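Local coordinates for protein tyrosine--tRNA ligase, mitochondrial (Emericella nidulans, PDB 5IHX) that probably attaches L-tyrosine to mitochondrial tRNA(Tyr) at the expense of ATP, as a class I aminoacyl-tRNA synthetase, and binds tyrosine in its catalytic domain, at residues 223-228 with 251-256; 216-221 with 243-248; 68-73 with 88-93. All coordinates share one frame; numbering follows the deposited sequence.

Contact 1 (223-228 with 251-256); sequences WDWWML and GAVKTI. With TYR (tyrosine), chain C.
W226 and I256 meet where two helices of the class I catalytic domain, 212-229 and 243-259, pack at a crossing angle of -54° for the short segments, with 9.1 Å between their axes. The contact illustrates how a helix pair can keep an apolar seam on one side and a substrate group on the other. The leading interaction is CH-pi: I256 CG2 stands over one face of the W226 indole, 3.3 Å from the centroid of its five-membered ring and only 13° off the normal.

Plain apolar packing surrounds it. I256 splits its branches at CB (chi1 -65°): CG2, anti to the backbone N, goes to W226, while CG1, beside that N, sends CD1 to within 3.7 Å of W223 CE3. V253 divides its methyls likewise: CG1 lies near the plane of the W226 ring at its edge, while CG2 packs against W225 CB at 3.9 Å. Helix 178-186 adds L185 against I256.

On the substrate side, D224 carries its carboxylate to the bound tyrosine. N169 also bonds OD1, and W172 and W173 hold OD2 through their indole nitrogens; the tyrosine OH donates to D224 OD1 at 2.9 Å.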
# COMPACT_ATOMS: atom_id res chain seq x y z
N TRP A 223 -1.44 7.11 9.31
CA TRP A 223 -0.02 7.35 9.17
C TRP A 223 0.28 8.85 9.20
O TRP A 223 1.26 9.28 9.80
CB TRP A 223 0.52 6.70 7.89
CG TRP A 223 2.01 6.62 7.84
CD1 TRP A 223 2.86 7.48 7.20
CD2 TRP A 223 2.84 5.63 8.47
NE1 TRP A 223 4.17 7.07 7.38
CE2 TRP A 223 4.18 5.95 8.16
CE3 TRP A 223 2.57 4.51 9.26
CZ2 TRP A 223 5.25 5.18 8.62
CZ3 TRP A 223 3.63 3.75 9.71
CH2 TRP A 223 4.95 4.09 9.39
N ASP A 224 -0.57 9.64 8.53
CA ASP A 224 -0.47 11.10 8.58
C ASP A 224 -0.40 11.57 10.03
O ASP A 224 0.49 12.34 10.40
CB ASP A 224 -1.66 11.77 7.90
CG ASP A 224 -1.57 11.72 6.39
OD1 ASP A 224 -2.59 12.05 5.74
OD2 ASP A 224 -0.51 11.37 5.85
N TRP A 225 -1.34 11.10 10.84
CA TRP A 225 -1.42 11.47 12.24
C TRP A 225 -0.13 11.07 12.96
O TRP A 225 0.45 11.87 13.70
CB TRP A 225 -2.62 10.81 12.91
CG TRP A 225 -2.99 11.41 14.24
CD1 TRP A 225 -2.28 12.33 14.96
CD2 TRP A 225 -4.18 11.14 15.00
NE1 TRP A 225 -2.94 12.64 16.12
CE2 TRP A 225 -4.11 11.92 16.17
CE3 TRP A 225 -5.28 10.31 14.80
CZ2 TRP A 225 -5.11 11.90 17.14
CZ3 TRP A 225 -6.28 10.29 15.77
CH2 TRP A 225 -6.18 11.08 16.92
N TRP A 226 0.31 9.84 12.73
CA TRP A 226 1.54 9.34 13.33
C TRP A 226 2.71 10.27 13.02
O TRP A 226 3.51 10.58 13.90
CB TRP A 226 1.84 7.92 12.83
CG TRP A 226 3.24 7.48 13.12
CD1 TRP A 226 4.18 7.10 12.20
CD2 TRP A 226 3.86 7.37 14.40
NE1 TRP A 226 5.35 6.76 12.83
CE2 TRP A 226 5.18 6.91 14.19
CE3 TRP A 226 3.44 7.61 15.71
CZ2 TRP A 226 6.08 6.70 15.23
CZ3 TRP A 226 4.33 7.39 16.75
CH2 TRP A 226 5.63 6.94 16.50
N MET A 227 2.81 10.71 11.77
CA MET A 227 3.88 11.61 11.36
C MET A 227 3.84 12.93 12.14
O MET A 227 4.88 13.50 12.46
CB MET A 227 3.80 11.88 9.86
CG MET A 227 4.14 10.69 8.97
SD MET A 227 5.83 10.09 9.16
CE MET A 227 6.77 11.51 8.64
N LEU A 228 2.64 13.41 12.42
CA LEU A 228 2.47 14.65 13.19
C LEU A 228 2.57 14.38 14.69
O LEU A 228 3.07 15.21 15.45
CB LEU A 228 1.14 15.31 12.86
CG LEU A 228 0.93 15.72 11.40
CD1 LEU A 228 -0.45 16.34 11.21
CD2 LEU A 228 2.02 16.66 10.92
N GLY A 251 -6.48 4.20 17.42
CA GLY A 251 -5.96 2.86 17.59
C GLY A 251 -4.66 2.65 16.83
O GLY A 251 -3.69 2.10 17.37
N ALA A 252 -4.64 3.09 15.58
CA ALA A 252 -3.49 2.91 14.71
C ALA A 252 -2.25 3.62 15.25
O ALA A 252 -1.15 3.07 15.19
CB ALA A 252 -3.80 3.42 13.32
N VAL A 253 -2.42 4.82 15.79
CA VAL A 253 -1.29 5.59 16.31
C VAL A 253 -0.71 4.94 17.56
O VAL A 253 0.51 4.87 17.71
CB VAL A 253 -1.70 7.05 16.60
CG1 VAL A 253 -0.61 7.77 17.40
CG2 VAL A 253 -1.96 7.80 15.31
N LYS A 254 -1.57 4.47 18.45
CA LYS A 254 -1.13 3.72 19.63
C LYS A 254 -0.25 2.56 19.21
O LYS A 254 0.84 2.36 19.74
CB LYS A 254 -2.32 3.19 20.43
CG LYS A 254 -3.20 4.23 21.08
CD LYS A 254 -4.58 3.65 21.34
CE LYS A 254 -5.46 4.59 22.13
NZ LYS A 254 -5.15 4.54 23.58
N THR A 255 -0.76 1.78 18.26
CA THR A 255 -0.07 0.60 17.76
C THR A 255 1.31 0.93 17.20
O THR A 255 2.30 0.28 17.56
CB THR A 255 -0.90 -0.09 16.66
OG1 THR A 255 -2.13 -0.57 17.22
CG2 THR A 255 -0.15 -1.25 16.03
N ILE A 256 1.38 1.92 16.32
CA ILE A 256 2.65 2.30 15.71
C ILE A 256 3.65 2.71 16.78
O ILE A 256 4.79 2.24 16.79
CB ILE A 256 2.48 3.46 14.69
CG1 ILE A 256 1.61 3.01 13.52
CG2 ILE A 256 3.83 3.93 14.17
CD1 ILE A 256 1.12 4.14 12.64
N TYR C . -9.92 12.49 5.07
CA TYR C . -10.30 13.90 5.37
C TYR C . -11.46 14.35 4.48
O TYR C . -12.24 15.23 4.85
CB TYR C . -9.10 14.83 5.17
CG TYR C . -7.85 14.35 5.87
CD1 TYR C . -7.79 14.30 7.26
CD2 TYR C . -6.74 13.94 5.15
CE1 TYR C . -6.65 13.86 7.91
CE2 TYR C . -5.60 13.51 5.79
CZ TYR C . -5.56 13.47 7.17
OH TYR C . -4.43 13.03 7.81
OXT TYR C . -11.63 13.85 3.37

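Contact 2 (216-221 with 243-248); sequences TYPLMQ and YGNILF. With TYR (tyrosine), chain C.
The amino-group end of the tyrosine pocket is formed by Y217 and Q221 of helix 212-229, with N245, in the first turn of helix 243-259, backing Q221. The contact is a worked case of a backbone water bridging two helices beside a polar pocket. On the apolar flank, P218 CB sits over one face of the F248 ring in a CH-pi contact, 4.1 Å from the centroid and 16° off the normal. L219 CD1 reaches the far end of the same ring, 3.6 Å from F248 CZ. M194 of helix 191-196 touches both L219 and F248, and L219 also meets F212 of the second subunit.

Between the backbones a water is gripped by two carbonyls, donating to P218 O at 2.9 Å and to N245 O at 2.6 Å. On the pocket flank Q221 and N245 cross at about a right angle, amide planes 59° apart, and Q221 OE1 merely touches N245 ND2 at 3.6 Å; Q221 NE2 bonds Q236 and N245 ND2 bonds Q242. An anti CG (chi1 -175°) and an extended chain carry the Q221 amide past the ligand ring, CG 3.6 Å from its CE1, to the amino N, which donates to OE1 at 2.9 Å. The ligand N also donates to Y217 OH at 2.8 Å, lying in the plane of that ring at its edge, and D73 bonds the same hydroxyl. Tyrosine and glutamine, with D113 as a further ligand partner, form the kind of site known from tyrosyl-tRNA synthetases.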
# COMPACT_ATOMS: atom_id res chain seq x y z
N THR A 216 -7.45 1.16 1.78
CA THR A 216 -6.21 1.52 2.47
C THR A 216 -6.25 2.94 3.04
O THR A 216 -5.44 3.29 3.90
CB THR A 216 -5.01 1.40 1.50
OG1 THR A 216 -5.02 0.12 0.87
CG2 THR A 216 -3.68 1.60 2.23
N TYR A 217 -7.19 3.76 2.57
CA TYR A 217 -7.22 5.18 2.91
C TYR A 217 -7.14 5.44 4.43
O TYR A 217 -6.38 6.30 4.86
CB TYR A 217 -8.47 5.85 2.33
CG TYR A 217 -8.48 7.35 2.50
CD1 TYR A 217 -8.06 8.18 1.47
CD2 TYR A 217 -8.91 7.95 3.68
CE1 TYR A 217 -8.05 9.55 1.61
CE2 TYR A 217 -8.91 9.32 3.83
CZ TYR A 217 -8.48 10.12 2.79
OH TYR A 217 -8.47 11.49 2.92
N PRO A 218 -7.93 4.71 5.23
CA PRO A 218 -7.84 4.90 6.69
C PRO A 218 -6.41 4.75 7.23
O PRO A 218 -6.03 5.46 8.16
CB PRO A 218 -8.74 3.81 7.26
CG PRO A 218 -9.68 3.45 6.17
CD PRO A 218 -9.02 3.78 4.87
N LEU A 219 -5.64 3.82 6.67
CA LEU A 219 -4.28 3.60 7.13
C LEU A 219 -3.38 4.78 6.75
O LEU A 219 -2.45 5.11 7.48
CB LEU A 219 -3.71 2.30 6.55
CG LEU A 219 -4.15 1.00 7.23
CD1 LEU A 219 -5.59 0.64 6.87
CD2 LEU A 219 -3.20 -0.15 6.88
N MET A 220 -3.67 5.41 5.62
CA MET A 220 -2.91 6.59 5.21
C MET A 220 -3.19 7.77 6.14
O MET A 220 -2.27 8.48 6.55
CB MET A 220 -3.23 6.97 3.77
CG MET A 220 -2.78 5.95 2.74
SD MET A 220 -3.13 6.48 1.05
CE MET A 220 -1.94 7.79 0.83
N GLN A 221 -4.46 7.98 6.47
CA GLN A 221 -4.83 9.03 7.40
C GLN A 221 -4.20 8.77 8.77
O GLN A 221 -3.75 9.70 9.45
CB GLN A 221 -6.35 9.15 7.52
CG GLN A 221 -6.80 10.32 8.40
CD GLN A 221 -8.17 10.86 8.03
OE1 GLN A 221 -8.68 10.64 6.93
NE2 GLN A 221 -8.79 11.58 8.97
N TYR A 243 -15.58 10.70 12.05
CA TYR A 243 -15.52 9.94 13.29
C TYR A 243 -14.82 8.60 13.09
O TYR A 243 -13.90 8.26 13.84
CB TYR A 243 -16.92 9.71 13.86
CG TYR A 243 -16.90 9.11 15.25
CD1 TYR A 243 -16.84 7.73 15.42
CD2 TYR A 243 -16.93 9.91 16.38
CE1 TYR A 243 -16.81 7.17 16.69
CE2 TYR A 243 -16.90 9.36 17.64
CZ TYR A 243 -16.84 7.99 17.79
OH TYR A 243 -16.82 7.44 19.05
N GLY A 244 -15.25 7.86 12.07
CA GLY A 244 -14.68 6.56 11.77
C GLY A 244 -13.18 6.60 11.53
O GLY A 244 -12.44 5.81 12.12
N ASN A 245 -12.73 7.50 10.66
CA ASN A 245 -11.31 7.62 10.36
C ASN A 245 -10.49 8.02 11.58
O ASN A 245 -9.38 7.52 11.78
CB ASN A 245 -11.07 8.63 9.23
CG ASN A 245 -11.59 8.14 7.89
OD1 ASN A 245 -11.69 6.93 7.64
ND2 ASN A 245 -11.92 9.07 7.00
N ILE A 246 -11.02 8.93 12.38
CA ILE A 246 -10.31 9.40 13.56
C ILE A 246 -10.25 8.28 14.60
O ILE A 246 -9.23 8.09 15.27
CB ILE A 246 -10.96 10.66 14.16
CG1 ILE A 246 -10.85 11.82 13.17
CG2 ILE A 246 -10.29 11.04 15.48
CD1 ILE A 246 -11.57 13.08 13.58
N LEU A 247 -11.35 7.53 14.74
CA LEU A 247 -11.39 6.39 15.66
C LEU A 247 -10.33 5.37 15.26
O LEU A 247 -9.55 4.90 16.10
CB LEU A 247 -12.78 5.75 15.67
CG LEU A 247 -12.93 4.48 16.52
CD1 LEU A 247 -12.70 4.75 18.00
CD2 LEU A 247 -14.32 3.88 16.31
N PHE A 248 -10.31 5.01 13.99
CA PHE A 248 -9.30 4.10 13.46
C PHE A 248 -7.91 4.66 13.73
O PHE A 248 -6.98 3.93 14.09
CB PHE A 248 -9.50 3.88 11.96
CG PHE A 248 -8.51 2.92 11.36
CD1 PHE A 248 -8.82 1.57 11.24
CD2 PHE A 248 -7.27 3.36 10.92
CE1 PHE A 248 -7.91 0.69 10.69
CE2 PHE A 248 -6.36 2.48 10.37
CZ PHE A 248 -6.68 1.14 10.25
N TYR C . -9.92 12.49 5.07
CA TYR C . -10.30 13.90 5.37
C TYR C . -11.46 14.35 4.48
O TYR C . -12.24 15.23 4.85
CB TYR C . -9.10 14.83 5.17
CG TYR C . -7.85 14.35 5.87
CD1 TYR C . -7.79 14.30 7.26
CD2 TYR C . -6.74 13.94 5.15
CE1 TYR C . -6.65 13.86 7.91
CE2 TYR C . -5.60 13.51 5.79
CZ TYR C . -5.56 13.47 7.17
OH TYR C . -4.43 13.03 7.81
OXT TYR C . -11.63 13.85 3.37
O HOH W 1 -7.27 7.13 10.25

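Contact 3 (68-73 with 88-93); sequences IYAGVD and MVLAWG. With TYR (tyrosine), chain C.
L90 rests on the inner strand 68-72, reaching both I68 and A70, in the opening beta-alpha-beta unit of the class I Rossmann-type domain. Such a unit shows how one strand can serve two purposes, since alternate residues face the helix and the bound substrate.

The helix-facing interactions are entirely apolar. The two methyls of L90 straddle the Y69 step of the strand: CD1 packs against A70 CB at 3.7 Å, and CD2 against I68 CG2 at 3.9 Å. With its CG beside the backbone N (chi1 -64°), L90 brings its branches onto the strand although its CB does not aim there directly. I68 divides its own branches, CG2 going to L90 and CD1 to V89 CG1 at 4.0 Å, where the two side chains cross at about a right angle.

On the substrate side, Y69 turns away from the helix and its OH donates to the OH of the bound tyrosine at 3.2 Å; the ligand oxygen lies near the plane of the Y69 ring, at its edge. G71 CA lies over one face of the ligand ring, 3.5 Å from its CD1, an approach made possible by the absence of a side chain. D73, just past the strand, approaches the same ring with OD2 3.5 Å from the tyrosine CD2, and T108 OG1 bonds that OD2.

Helix 84-95 starts directly after an HVGH sequence, the HIGH-type signature of class I synthetases. The strand runs at 152° to the helix segment and is hydrogen-bonded along its backbone to strand 100-104 and to strand 235-238, while L90 also touches F102 on the former and helix 126-153 covers V72.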
# COMPACT_ATOMS: atom_id res chain seq x y z
N ILE A 68 -2.63 20.15 17.80
CA ILE A 68 -3.88 19.68 17.21
C ILE A 68 -3.85 19.96 15.71
O ILE A 68 -3.28 20.96 15.29
CB ILE A 68 -5.11 20.36 17.85
CG1 ILE A 68 -6.40 19.89 17.17
CG2 ILE A 68 -4.98 21.88 17.78
CD1 ILE A 68 -7.66 20.28 17.92
N TYR A 69 -4.44 19.08 14.91
CA TYR A 69 -4.46 19.30 13.47
C TYR A 69 -5.78 18.90 12.83
O TYR A 69 -6.55 18.10 13.38
CB TYR A 69 -3.31 18.54 12.79
CG TYR A 69 -3.65 17.13 12.32
CD1 TYR A 69 -4.03 16.89 11.01
CD2 TYR A 69 -3.55 16.05 13.18
CE1 TYR A 69 -4.32 15.62 10.57
CE2 TYR A 69 -3.83 14.76 12.75
CZ TYR A 69 -4.22 14.55 11.44
OH TYR A 69 -4.51 13.28 10.99
N ALA A 70 -6.04 19.50 11.67
CA ALA A 70 -7.18 19.15 10.84
C ALA A 70 -6.68 18.98 9.41
O ALA A 70 -5.80 19.71 8.97
CB ALA A 70 -8.24 20.23 10.90
N GLY A 71 -7.24 17.99 8.71
CA GLY A 71 -6.83 17.70 7.35
C GLY A 71 -7.87 18.10 6.33
O GLY A 71 -9.06 18.15 6.63
N VAL A 72 -7.41 18.40 5.12
CA VAL A 72 -8.32 18.71 4.02
C VAL A 72 -7.72 18.19 2.71
O VAL A 72 -6.54 18.40 2.43
CB VAL A 72 -8.60 20.23 3.91
CG1 VAL A 72 -7.30 21.03 3.80
CG2 VAL A 72 -9.51 20.53 2.72
N ASP A 73 -8.54 17.50 1.93
CA ASP A 73 -8.12 16.98 0.63
C ASP A 73 -8.52 17.96 -0.48
O ASP A 73 -9.70 18.29 -0.61
CB ASP A 73 -8.72 15.60 0.36
CG ASP A 73 -7.99 14.48 1.10
OD1 ASP A 73 -8.44 13.32 1.01
OD2 ASP A 73 -6.95 14.76 1.74
N MET A 88 -12.14 26.55 12.30
CA MET A 88 -12.52 27.47 13.37
C MET A 88 -11.94 26.96 14.69
O MET A 88 -11.51 27.74 15.54
CB MET A 88 -14.04 27.62 13.47
CG MET A 88 -14.70 28.29 12.28
SD MET A 88 -14.07 29.94 11.91
CE MET A 88 -14.29 30.77 13.48
N VAL A 89 -11.93 25.64 14.86
CA VAL A 89 -11.32 25.02 16.04
C VAL A 89 -9.82 25.32 16.09
O VAL A 89 -9.28 25.66 17.14
CB VAL A 89 -11.55 23.49 16.06
CG1 VAL A 89 -10.69 22.82 17.13
CG2 VAL A 89 -13.02 23.19 16.30
N LEU A 90 -9.14 25.20 14.95
CA LEU A 90 -7.71 25.47 14.88
C LEU A 90 -7.44 26.96 15.10
O LEU A 90 -6.43 27.34 15.69
CB LEU A 90 -7.12 25.02 13.55
CG LEU A 90 -7.14 23.53 13.21
CD1 LEU A 90 -6.37 23.28 11.92
CD2 LEU A 90 -6.58 22.68 14.34
N ALA A 91 -8.34 27.81 14.60
CA ALA A 91 -8.22 29.24 14.80
C ALA A 91 -8.23 29.57 16.29
O ALA A 91 -7.39 30.33 16.78
CB ALA A 91 -9.34 29.98 14.08
N TRP A 92 -9.18 28.98 17.00
CA TRP A 92 -9.25 29.15 18.45
C TRP A 92 -7.99 28.62 19.11
O TRP A 92 -7.41 29.27 19.98
CB TRP A 92 -10.48 28.44 19.01
CG TRP A 92 -11.73 29.25 18.91
CD1 TRP A 92 -12.87 28.92 18.23
CD2 TRP A 92 -11.98 30.52 19.52
NE1 TRP A 92 -13.81 29.91 18.38
CE2 TRP A 92 -13.29 30.91 19.17
CE3 TRP A 92 -11.22 31.37 20.34
CZ2 TRP A 92 -13.85 32.10 19.60
CZ3 TRP A 92 -11.79 32.56 20.76
CH2 TRP A 92 -13.09 32.91 20.39
N GLY A 93 -7.58 27.42 18.70
CA GLY A 93 -6.36 26.81 19.21
C GLY A 93 -5.17 27.73 19.06
O GLY A 93 -4.38 27.90 19.99
N TYR C . -9.92 12.49 5.07
CA TYR C . -10.30 13.90 5.37
C TYR C . -11.46 14.35 4.48
O TYR C . -12.24 15.23 4.85
CB TYR C . -9.10 14.83 5.17
CG TYR C . -7.85 14.35 5.87
CD1 TYR C . -7.79 14.30 7.26
CD2 TYR C . -6.74 13.94 5.15
CE1 TYR C . -6.65 13.86 7.91
CE2 TYR C . -5.60 13.51 5.79
CZ TYR C . -5.56 13.47 7.17
OH TYR C . -4.43 13.03 7.81
OXT TYR C . -11.63 13.85 3.37

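Overall arrangement
All three contacts supply groups to one bound tyrosine. Contacts 1 and 2 are successive stations along the same pair of helices, 212-229 and 243-259, with centres about 10 Å apart, and W225 CZ3 packs on I246 O at 3.7 Å between them. Contact 3 lies farther off, its centre about 18 Å from that of contact 1 and 17 Å from that of contact 2. Yet W225 meets Y69 edge-to-face, L228 CD1 approaches Y69 CG at 3.5 Å, and Y217 OH and D73 OD1 are 2.6 Å apart, a probable hydrogen bond. D224 of contact 1 and Y69 of contact 3 meet the phenol oxygen, G71, D73 and Q221 lie against the ring, and Y217 and Q221 of contact 2 bind the amino N.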